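Local structure of carboxynorspermidine decarboxylase (3N29) at residues F188-H202 against F223-G237. The protein is a pyridoxal-5'-phosphate-dependent enzyme that probably decarboxylates carboxynorspermidine to norspermidine, the polyamine bound in this crystal. Sequence-based numbering, arbitrary orientation.
Sequences FENVDLNAIEGLHFH and FGKWIGQMKWVNFGG. With PLP (pyridoxal-5'-phosphate), chain C.
Part of the pyridoxal-5'-phosphate pocket is formed where H202 meets G237: G237 N donates to H202 ND1 (2.8 Å) in the imidazole plane and helps hold the rotation of a ring whose face lies against the pyridine, H202 CE1 3.5 Å from PLP C4. Beside it H200, CG anti to its backbone N (chi1 176°), sets CD2 3.4 Å from CG of N234, and E269 takes H200 NE2 and N234 ND2 with its two carboxylate oxygens. N234 OD1 closes an Asx turn on G236 N. Strands 198-200 and 232-234, which carry H200 and N234, are neighbouring parallel staves of the beta/alpha barrel, joined through helix 209-223; L199 N to W232 O, N234 N to L199 O and F201 N to N234 O zip them together. E197 O accepts from both K231 N and W232 N. G198 CA lies 3.5 Å from the centroid of the W232 six-membered ring, directly over its face. At the far end from the cofactor, F188 CB sits over the W226 six-membered ring (3.4 Å to its centroid), the F223 edge meets the F188 face with planes at 90°, and K225 NZ makes a salt bridge to E189 OE2 (2.8 Å), on the syn side of the carboxylate.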
loop_
_atom_site.group_PDB
_atom_site.type_symbol
_atom_site.label_atom_id
_atom_site.label_comp_id
_atom_site.label_asym_id
_atom_site.label_seq_id
_atom_site.Cartn_x
_atom_site.Cartn_y
_atom_site.Cartn_z
ATOM N N PHE A 188 -7.044 30.902 18.027
ATOM C CA PHE A 188 -6.158 31.184 19.170
ATOM C C PHE A 188 -6.642 32.343 20.005
ATOM O O PHE A 188 -6.187 32.533 21.132
ATOM C CB PHE A 188 -4.726 31.464 18.706
ATOM C CG PHE A 188 -3.918 30.229 18.460
ATOM C CD1 PHE A 188 -2.824 29.941 19.227
ATOM C CD2 PHE A 188 -4.275 29.340 17.449
ATOM C CE1 PHE A 188 -2.096 28.789 19.003
ATOM C CE2 PHE A 188 -3.527 28.181 17.217
ATOM C CZ PHE A 188 -2.452 27.913 18.005
ATOM N N GLU A 189 -7.566 33.127 19.473
ATOM C CA GLU A 189 -7.862 34.397 20.112
ATOM C C GLU A 189 -8.556 34.138 21.453
ATOM O O GLU A 189 -9.477 33.307 21.550
ATOM C CB GLU A 189 -8.677 35.257 19.189
ATOM C CG GLU A 189 -7.871 35.733 17.993
ATOM C CD GLU A 189 -6.950 36.948 18.297
ATOM O OE1 GLU A 189 -6.257 37.407 17.350
ATOM O OE2 GLU A 189 -6.906 37.449 19.462
ATOM N N ASN A 190 -8.019 34.742 22.512
ATOM C CA ASN A 190 -8.624 34.628 23.841
ATOM C C ASN A 190 -8.639 33.182 24.397
ATOM O O ASN A 190 -9.497 32.824 25.217
ATOM C CB ASN A 190 -10.047 35.204 23.797
ATOM C CG ASN A 190 -10.064 36.723 23.568
ATOM O OD1 ASN A 190 -9.412 37.503 24.297
ATOM N ND2 ASN A 190 -10.825 37.148 22.570
ATOM N N VAL A 191 -7.715 32.340 23.928
ATOM C CA VAL A 191 -7.578 31.001 24.505
ATOM C C VAL A 191 -6.428 31.112 25.512
ATOM O O VAL A 191 -5.408 31.759 25.247
ATOM C CB VAL A 191 -7.305 29.907 23.431
ATOM C CG1 VAL A 191 -6.936 28.613 24.081
ATOM C CG2 VAL A 191 -8.558 29.717 22.531
ATOM N N ASP A 192 -6.642 30.532 26.688
ATOM C CA ASP A 192 -5.618 30.390 27.705
ATOM C C ASP A 192 -4.573 29.409 27.216
ATOM O O ASP A 192 -4.875 28.210 27.086
ATOM C CB ASP A 192 -6.240 29.804 28.969
ATOM C CG ASP A 192 -5.249 29.716 30.125
ATOM O OD1 ASP A 192 -4.010 29.967 29.925
ATOM O OD2 ASP A 192 -5.722 29.372 31.234
ATOM N N LEU A 193 -3.366 29.920 26.955
ATOM C CA LEU A 193 -2.233 29.131 26.447
ATOM C C LEU A 193 -1.134 28.900 27.487
ATOM O O LEU A 193 -0.016 28.479 27.131
ATOM C CB LEU A 193 -1.645 29.808 25.187
ATOM C CG LEU A 193 -2.662 29.840 24.014
ATOM C CD1 LEU A 193 -2.142 30.635 22.819
ATOM C CD2 LEU A 193 -3.034 28.397 23.591
ATOM N N ASN A 194 -1.458 29.133 28.768
ATOM C CA ASN A 194 -0.494 28.963 29.866
ATOM C C ASN A 194 0.205 27.611 29.858
ATOM O O ASN A 194 1.406 27.555 30.152
ATOM C CB ASN A 194 -1.151 29.144 31.247
ATOM C CG ASN A 194 -1.309 30.614 31.649
ATOM O OD1 ASN A 194 -1.023 31.515 30.851
ATOM N ND2 ASN A 194 -1.776 30.861 32.877
ATOM N N ALA A 195 -0.537 26.539 29.559
ATOM C CA ALA A 195 0.002 25.185 29.627
ATOM C C ALA A 195 0.782 24.806 28.370
ATOM O O ALA A 195 1.388 23.704 28.327
ATOM C CB ALA A 195 -1.113 24.145 29.889
ATOM N N ILE A 196 0.756 25.675 27.349
ATOM C CA ILE A 196 1.343 25.365 26.008
ATOM C C ILE A 196 2.741 25.963 25.867
ATOM O O ILE A 196 2.906 27.187 26.070
ATOM C CB ILE A 196 0.488 25.945 24.852
ATOM C CG1 ILE A 196 -0.937 25.333 24.831
ATOM C CG2 ILE A 196 1.244 25.805 23.517
ATOM C CD1 ILE A 196 -1.029 23.827 24.631
ATOM N N GLU A 197 3.750 25.130 25.572
ATOM C CA GLU A 197 5.125 25.598 25.513
ATOM C C GLU A 197 5.648 25.729 24.098
ATOM O O GLU A 197 6.704 26.305 23.895
ATOM C CB GLU A 197 6.057 24.704 26.363
ATOM C CG GLU A 197 5.995 25.050 27.850
ATOM C CD GLU A 197 6.850 24.099 28.748
ATOM O OE1 GLU A 197 7.449 23.124 28.259
ATOM O OE2 GLU A 197 6.950 24.339 29.963
ATOM N N GLY A 198 4.945 25.150 23.107
ATOM C CA GLY A 198 5.419 25.253 21.757
ATOM C C GLY A 198 4.333 25.365 20.699
ATOM O O GLY A 198 3.165 24.963 20.892
ATOM N N LEU A 199 4.744 25.872 19.557
ATOM C CA LEU A 199 3.912 25.838 18.354
ATOM C C LEU A 199 4.587 25.056 17.261
ATOM O O LEU A 199 5.858 25.048 17.151
ATOM C CB LEU A 199 3.636 27.258 17.892
ATOM C CG LEU A 199 2.783 28.140 18.807
ATOM C CD1 LEU A 199 2.790 29.553 18.244
ATOM C CD2 LEU A 199 1.288 27.592 19.025
ATOM N N HIS A 200 3.764 24.389 16.459
ATOM C CA HIS A 200 4.242 23.489 15.440
ATOM C C HIS A 200 3.547 23.798 14.118
ATOM O O HIS A 200 2.355 24.048 14.108
ATOM C CB HIS A 200 3.917 22.056 15.883
ATOM C CG HIS A 200 4.277 21.011 14.885
ATOM N ND1 HIS A 200 3.447 20.689 13.832
ATOM C CD2 HIS A 200 5.318 20.148 14.825
ATOM C CE1 HIS A 200 4.006 19.720 13.118
ATOM N NE2 HIS A 200 5.130 19.347 13.711
ATOM N N PHE A 201 4.282 23.846 13.020
ATOM C CA PHE A 201 3.680 23.731 11.683
ATOM C C PHE A 201 4.379 22.670 10.826
ATOM O O PHE A 201 5.557 22.362 11.039
ATOM C CB PHE A 201 3.527 25.063 10.927
ATOM C CG PHE A 201 4.818 25.712 10.522
ATOM C CD1 PHE A 201 5.458 25.356 9.330
ATOM C CD2 PHE A 201 5.398 26.670 11.351
ATOM C CE1 PHE A 201 6.697 25.912 8.989
ATOM C CE2 PHE A 201 6.619 27.276 11.042
ATOM C CZ PHE A 201 7.278 26.909 9.846
ATOM N N HIS A 202 3.632 22.155 9.847
ATOM C CA HIS A 202 4.185 21.367 8.769
ATOM C C HIS A 202 3.422 21.690 7.510
ATOM O O HIS A 202 2.224 21.407 7.379
ATOM C CB HIS A 202 4.254 19.849 9.112
ATOM C CG HIS A 202 4.649 18.979 7.957
ATOM N ND1 HIS A 202 5.958 18.776 7.583
ATOM C CD2 HIS A 202 3.891 18.248 7.089
ATOM C CE1 HIS A 202 5.995 17.974 6.532
ATOM N NE2 HIS A 202 4.749 17.633 6.212
ATOM N N PHE A 223 0.257 34.277 13.466
ATOM C CA PHE A 223 0.369 33.697 14.809
ATOM C C PHE A 223 1.408 34.436 15.685
ATOM O O PHE A 223 1.618 34.073 16.850
ATOM C CB PHE A 223 0.759 32.233 14.714
ATOM C CG PHE A 223 -0.251 31.345 14.017
ATOM C CD1 PHE A 223 -1.151 30.571 14.747
ATOM C CD2 PHE A 223 -0.271 31.265 12.640
ATOM C CE1 PHE A 223 -2.075 29.733 14.107
ATOM C CE2 PHE A 223 -1.198 30.444 11.967
ATOM C CZ PHE A 223 -2.104 29.673 12.727
ATOM N N GLY A 224 2.022 35.446 15.094
ATOM C CA GLY A 224 3.048 36.326 15.701
ATOM C C GLY A 224 2.873 36.721 17.136
ATOM O O GLY A 224 3.825 36.642 17.923
ATOM N N LYS A 225 1.657 37.115 17.484
ATOM C CA LYS A 225 1.369 37.628 18.819
ATOM C C LYS A 225 1.473 36.544 19.914
ATOM O O LYS A 225 1.626 36.870 21.091
ATOM C CB LYS A 225 0.006 38.348 18.844
ATOM C CG LYS A 225 -1.172 37.503 19.232
ATOM C CD LYS A 225 -2.522 38.172 18.904
ATOM C CE LYS A 225 -3.116 38.928 20.071
ATOM N NZ LYS A 225 -4.622 38.950 19.926
ATOM N N TRP A 226 1.470 35.264 19.526
ATOM C CA TRP A 226 1.609 34.194 20.496
ATOM C C TRP A 226 2.966 33.473 20.497
ATOM O O TRP A 226 3.152 32.556 21.258
ATOM C CB TRP A 226 0.494 33.146 20.258
ATOM C CG TRP A 226 -0.848 33.763 20.331
ATOM C CD1 TRP A 226 -1.456 34.290 21.440
ATOM C CD2 TRP A 226 -1.743 33.919 19.265
ATOM N NE1 TRP A 226 -2.687 34.778 21.112
ATOM C CE2 TRP A 226 -2.891 34.580 19.776
ATOM C CE3 TRP A 226 -1.698 33.583 17.913
ATOM C CZ2 TRP A 226 -4.004 34.863 18.987
ATOM C CZ3 TRP A 226 -2.794 33.880 17.121
ATOM C CH2 TRP A 226 -3.939 34.513 17.658
ATOM N N ILE A 227 3.906 33.853 19.646
ATOM C CA ILE A 227 5.147 33.095 19.477
ATOM C C ILE A 227 6.122 33.444 20.610
ATOM O O ILE A 227 6.840 32.575 21.134
ATOM C CB ILE A 227 5.750 33.400 18.094
ATOM C CG1 ILE A 227 4.815 32.913 16.965
ATOM C CG2 ILE A 227 7.075 32.762 17.898
ATOM C CD1 ILE A 227 5.333 33.351 15.525
ATOM N N GLY A 228 6.080 34.713 21.053
ATOM C CA GLY A 228 7.031 35.211 22.052
ATOM C C GLY A 228 6.912 34.511 23.389
ATOM O O GLY A 228 7.879 34.447 24.166
ATOM N N GLN A 229 5.736 33.961 23.670
ATOM C CA GLN A 229 5.502 33.354 24.972
ATOM C C GLN A 229 5.925 31.897 25.021
ATOM O O GLN A 229 5.887 31.262 26.076
ATOM C CB GLN A 229 4.037 33.540 25.404
ATOM C CG GLN A 229 3.028 32.698 24.543
ATOM C CD GLN A 229 1.617 33.228 24.594
ATOM O OE1 GLN A 229 1.370 34.418 24.347
ATOM N NE2 GLN A 229 0.659 32.330 24.870
ATOM N N MET A 230 6.322 31.340 23.866
ATOM C CA MET A 230 6.607 29.908 23.774
ATOM C C MET A 230 8.077 29.641 24.116
ATOM O O MET A 230 8.932 30.556 24.064
ATOM C CB MET A 230 6.236 29.440 22.357
ATOM C CG MET A 230 4.748 29.573 21.983
ATOM S SD MET A 230 3.775 28.582 23.049
ATOM C CE MET A 230 2.122 29.162 22.744
ATOM N N LYS A 231 8.384 28.394 24.461
ATOM C CA LYS A 231 9.724 27.937 24.670
ATOM C C LYS A 231 10.403 27.392 23.375
ATOM O O LYS A 231 11.640 27.502 23.190
ATOM C CB LYS A 231 9.688 26.856 25.752
ATOM C CG LYS A 231 9.092 27.377 27.112
ATOM C CD LYS A 231 9.696 26.645 28.325
ATOM C CE LYS A 231 9.570 27.446 29.631
ATOM N NZ LYS A 231 9.875 26.594 30.841
ATOM N N TRP A 232 9.580 26.833 22.487
ATOM C CA TRP A 232 10.031 26.266 21.209
ATOM C C TRP A 232 8.999 26.392 20.111
ATOM O O TRP A 232 7.802 26.534 20.364
ATOM C CB TRP A 232 10.373 24.786 21.364
ATOM C CG TRP A 232 9.324 23.937 22.058
ATOM C CD1 TRP A 232 9.244 23.658 23.384
ATOM C CD2 TRP A 232 8.275 23.178 21.421
ATOM N NE1 TRP A 232 8.216 22.788 23.625
ATOM C CE2 TRP A 232 7.603 22.484 22.430
ATOM C CE3 TRP A 232 7.882 23.012 20.098
ATOM C CZ2 TRP A 232 6.534 21.677 22.174
ATOM C CZ3 TRP A 232 6.786 22.228 19.818
ATOM C CH2 TRP A 232 6.129 21.546 20.854
ATOM N N VAL A 233 9.512 26.320 18.880
ATOM C CA VAL A 233 8.727 26.246 17.695
ATOM C C VAL A 233 9.318 25.152 16.798
ATOM O O VAL A 233 10.534 25.055 16.664
ATOM C CB VAL A 233 8.740 27.624 17.002
ATOM C CG1 VAL A 233 8.005 27.578 15.628
ATOM C CG2 VAL A 233 8.010 28.654 17.857
ATOM N N ASN A 234 8.458 24.348 16.173
ATOM C CA ASN A 234 8.837 23.240 15.313
ATOM C C ASN A 234 8.355 23.551 13.886
ATOM O O ASN A 234 7.143 23.765 13.671
ATOM C CB ASN A 234 8.167 21.991 15.871
ATOM C CG ASN A 234 8.650 20.705 15.214
ATOM O OD1 ASN A 234 8.791 20.635 13.999
ATOM N ND2 ASN A 234 8.869 19.689 16.008
ATOM N N PHE A 235 9.284 23.643 12.942
ATOM C CA PHE A 235 8.989 24.089 11.565
ATOM C C PHE A 235 8.654 22.878 10.665
ATOM O O PHE A 235 8.640 22.977 9.432
ATOM C CB PHE A 235 10.247 24.668 10.946
ATOM C CG PHE A 235 10.688 25.997 11.518
ATOM C CD1 PHE A 235 9.955 26.645 12.501
ATOM C CD2 PHE A 235 11.802 26.609 10.972
ATOM C CE1 PHE A 235 10.367 27.863 12.987
ATOM C CE2 PHE A 235 12.217 27.851 11.453
ATOM C CZ PHE A 235 11.481 28.465 12.456
ATOM N N GLY A 236 8.473 21.749 11.290
ATOM C CA GLY A 236 8.040 20.525 10.581
ATOM C C GLY A 236 9.047 20.037 9.544
ATOM O O GLY A 236 10.271 20.263 9.664
ATOM N N GLY A 237 8.545 19.281 8.573
ATOM C CA GLY A 237 9.419 18.652 7.628
ATOM C C GLY A 237 9.195 19.229 6.254
ATOM O O GLY A 237 8.649 20.323 6.109
HETATM N N1 PLP C . 6.485 16.380 10.351
HETATM C C2 PLP C . 5.172 16.094 10.102
HETATM C C2A PLP C . 4.106 16.548 11.068
HETATM C C3 PLP C . 4.856 15.321 8.942
HETATM O O3 PLP C . 3.524 15.001 8.672
HETATM C C4 PLP C . 5.872 14.881 8.072
HETATM C C4A PLP C . 5.514 14.023 6.866
HETATM C C5 PLP C . 7.205 15.239 8.328
HETATM C C6 PLP C . 7.473 15.995 9.488
HETATM C C5A PLP C . 8.336 14.808 7.423
HETATM O O4P PLP C . 8.111 15.188 6.089
HETATM P P PLP C . 9.179 14.943 4.956
HETATM O O1P PLP C . 9.512 13.463 4.989
HETATM O O2P PLP C . 10.435 15.778 5.305
HETATM O O3P PLP C . 8.631 15.443 3.696
#